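Local coordinates for protein adenylate kinase (Schistosoma mansoni, PDB 3UMF) that probably catalyses the reversible transfer of a phosphoryl group between adenine nucleotides, converting ATP and AMP into two molecules of ADP, at residues 204-207 and 208-212. Residues are numbered along the deposited sequence; the frame is centred on the assembly and turned at random.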
ATOM      1  N   PHE A 204     -11.292  12.097   1.159  1.00 24.54           N
ATOM      2  CA  PHE A 204     -10.219  12.711   0.384  1.00 24.16           C
ATOM      3  C   PHE A 204      -9.792  14.047   0.985  1.00 25.98           C
ATOM      4  O   PHE A 204      -8.601  14.340   1.077  1.00 26.04           O
ATOM      5  CB  PHE A 204     -10.647  12.895  -1.075  1.00 25.83           C
ATOM      6  CG  PHE A 204      -9.548  13.397  -1.974  1.00 25.23           C
ATOM      7  CD1 PHE A 204      -8.408  12.641  -2.186  1.00 27.94           C
ATOM      8  CD2 PHE A 204      -9.662  14.621  -2.614  1.00 35.30           C
ATOM      9  CE1 PHE A 204      -7.395  13.096  -3.014  1.00 30.81           C
ATOM     10  CE2 PHE A 204      -8.650  15.082  -3.446  1.00 36.34           C
ATOM     11  CZ  PHE A 204      -7.518  14.318  -3.644  1.00 31.91           C
ATOM     12  N   ASP A 205     -10.770  14.852   1.393  1.00 24.16           N
ATOM     13  CA  ASP A 205     -10.485  16.135   2.032  1.00 30.54           C
ATOM     14  C   ASP A 205      -9.705  15.953   3.338  1.00 26.30           C
ATOM     15  O   ASP A 205      -8.760  16.696   3.614  1.00 26.15           O
ATOM     16  CB  ASP A 205     -11.778  16.912   2.296  1.00 35.54           C
ATOM     17  CG  ASP A 205     -12.429  17.427   1.017  1.00 43.04           C
ATOM     18  OD1 ASP A 205     -11.728  17.556  -0.011  1.00 41.64           O
ATOM     19  OD2 ASP A 205     -13.643  17.717   1.045  1.00 44.04           O
ATOM     20  N   LYS A 206     -10.099  14.963   4.136  1.00 24.92           N
ATOM     21  CA  LYS A 206      -9.412  14.681   5.398  1.00 26.57           C
ATOM     22  C   LYS A 206      -7.976  14.205   5.170  1.00 25.85           C
ATOM     23  O   LYS A 206      -7.059  14.633   5.873  1.00 24.91           O
ATOM     24  CB  LYS A 206     -10.190  13.652   6.223  1.00 28.54           C
ATOM     25  CG  LYS A 206      -9.581  13.349   7.589  1.00 29.89           C
ATOM     26  CD  LYS A 206      -9.451  14.607   8.439  1.00 36.62           C
ATOM     27  CE  LYS A 206      -9.048  14.267   9.872  1.00 39.41           C
ATOM     28  NZ  LYS A 206      -8.783  15.485  10.689  1.00 37.31           N
ATOM     29  N   VAL A 207      -7.786  13.329   4.186  1.00 25.29           N
ATOM     30  CA  VAL A 207      -6.453  12.842   3.839  1.00 28.39           C
ATOM     31  C   VAL A 207      -5.521  13.991   3.472  1.00 27.49           C
ATOM     32  O   VAL A 207      -4.380  14.048   3.928  1.00 23.86           O
ATOM     33  CB  VAL A 207      -6.498  11.834   2.664  1.00 31.18           C
ATOM     34  CG1 VAL A 207      -5.097  11.548   2.153  1.00 43.25           C
ATOM     35  CG2 VAL A 207      -7.174  10.551   3.093  1.00 29.93           C
ATOM     36  N   ASN A 208      -6.015  14.912   2.651  1.00 27.62           N
ATOM     37  CA  ASN A 208      -5.218  16.063   2.240  1.00 28.85           C
ATOM     38  C   ASN A 208      -4.894  16.990   3.404  1.00 28.79           C
ATOM     39  O   ASN A 208      -3.827  17.598   3.438  1.00 27.05           O
ATOM     40  CB  ASN A 208      -5.915  16.834   1.116  1.00 37.35           C
ATOM     41  CG  ASN A 208      -6.009  16.030  -0.165  1.00 45.07           C
ATOM     42  OD1 ASN A 208      -5.251  15.083  -0.373  1.00 45.24           O
ATOM     43  ND2 ASN A 208      -6.938  16.406  -1.033  1.00 50.04           N
ATOM     44  N   HIS A 209      -5.820  17.096   4.353  1.00 30.64           N
ATOM     45  CA  HIS A 209      -5.611  17.911   5.544  1.00 33.37           C
ATOM     46  C   HIS A 209      -4.504  17.320   6.411  1.00 34.29           C
ATOM     47  O   HIS A 209      -3.649  18.039   6.923  1.00 31.98           O
ATOM     48  CB  HIS A 209      -6.910  18.028   6.348  1.00 32.18           C
ATOM     49  CG  HIS A 209      -6.792  18.889   7.568  1.00 35.66           C
ATOM     50  ND1 HIS A 209      -6.558  18.372   8.823  1.00 36.69           N
ATOM     51  CD2 HIS A 209      -6.875  20.231   7.724  1.00 41.26           C
ATOM     52  CE1 HIS A 209      -6.502  19.358   9.700  1.00 33.11           C
ATOM     53  NE2 HIS A 209      -6.692  20.496   9.059  1.00 43.66           N
ATOM     54  N   GLU A 210      -4.516  16.000   6.557  1.00 30.61           N
ATOM     55  CA  GLU A 210      -3.518  15.318   7.373  1.00 27.00           C
ATOM     56  C   GLU A 210      -2.142  15.288   6.704  1.00 27.63           C
ATOM     57  O   GLU A 210      -1.123  15.443   7.375  1.00 27.92           O
ATOM     58  CB  GLU A 210      -3.993  13.906   7.726  1.00 25.90           C
ATOM     59  CG  GLU A 210      -5.242  13.885   8.589  1.00 21.35           C
ATOM     60  CD  GLU A 210      -5.063  14.659   9.881  1.00 36.83           C
ATOM     61  OE1 GLU A 210      -4.057  14.419  10.582  1.00 35.31           O
ATOM     62  OE2 GLU A 210      -5.920  15.513  10.197  1.00 42.60           O
ATOM     63  N   LEU A 211      -2.117  15.103   5.385  1.00 28.91           N
ATOM     64  CA  LEU A 211      -0.860  15.082   4.632  1.00 31.99           C
ATOM     65  C   LEU A 211      -0.103  16.407   4.715  1.00 32.27           C
ATOM     66  O   LEU A 211       1.117  16.443   4.550  1.00 31.34           O
ATOM     67  CB  LEU A 211      -1.109  14.715   3.169  1.00 30.37           C
ATOM     68  CG  LEU A 211      -1.277  13.227   2.861  1.00 30.23           C
ATOM     69  CD1 LEU A 211      -1.650  13.030   1.397  1.00 27.32           C
ATOM     70  CD2 LEU A 211      -0.000  12.467   3.201  1.00 28.74           C
ATOM     71  N   GLN A 212      -0.832  17.491   4.961  1.00 30.47           N
ATOM     72  CA  GLN A 212      -0.226  18.810   5.118  1.00 41.35           C
ATOM     73  C   GLN A 212       0.724  18.825   6.307  1.00 38.77           C
ATOM     74  O   GLN A 212       1.765  19.475   6.270  1.00 39.88           O
ATOM     75  CB  GLN A 212      -1.312  19.870   5.315  1.00 51.91           C
ATOM     76  CG  GLN A 212      -1.491  20.814   4.141  1.00 65.67           C
ATOM     77  CD  GLN A 212      -2.640  21.782   4.346  1.00 77.42           C
ATOM     78  OE1 GLN A 212      -2.808  22.346   5.429  1.00 82.69           O
ATOM     79  NE2 GLN A 212      -3.446  21.971   3.308  1.00 79.23           N
TER
HETATM   80  O   HOH W   1      -8.721  18.646  -0.534  1.00 54.98           O
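Asn208 points its amide nitrogen over one face of the Phe204 ring, one helical turn back. ND2 of Asn208 stands above the rim of that ring, 3.2 Å from Phe204 CE2. The amide and ring planes are 77° apart, so the amide meets the ring with its nitrogen and does not lie flat on it. The same ND2 gives a hydrogen bond to a water, which in turn donates to Asp205 OD1; this water therefore ties Asn208 to Asp205. The Asn208 backbone N bonds to Phe204 O at 3.1 Å. Phe204 and Asn208 also touch helix 42-53, and Lys48 of that helix makes a cation-pi contact with Phe204.

His209 N bonds to Asp205 O. Its ring edge serves the next residue: ND1 of His209 donates to OE2 of Glu210 at 3.2 Å, with the acceptor in the ring plane.

Lys206 NZ also donates to Glu210 OE2, 2.9 Å away, in a salt bridge. The lysine chain bends at chi2 (58°) and then runs extended, which carries NZ along the helix to the carboxylate. Lys206 and His209 reach OE2 from opposite faces of the carboxylate plane, and these two bonds should limit its rotation. The other oxygen, OE1, is salt-bridged to Lys213.

Leu211 N bonds to Val207 O at 2.9 Å. On the buried side, Leu211 CD1 packs against Val207 CG1 at 3.8 Å, the two side chains lying side by side. Both also touch strands 135-140 and 191-195.

The backbone bonds, and the pairs Phe204-Asn208, Lys206-Glu210 and Val207-Leu211, follow the i to i+4 spacing of an alpha-helix with one buried and one exposed side. Here it is the last helix, 200-212, packed on the parallel five-stranded sheet of the adenylate kinase core.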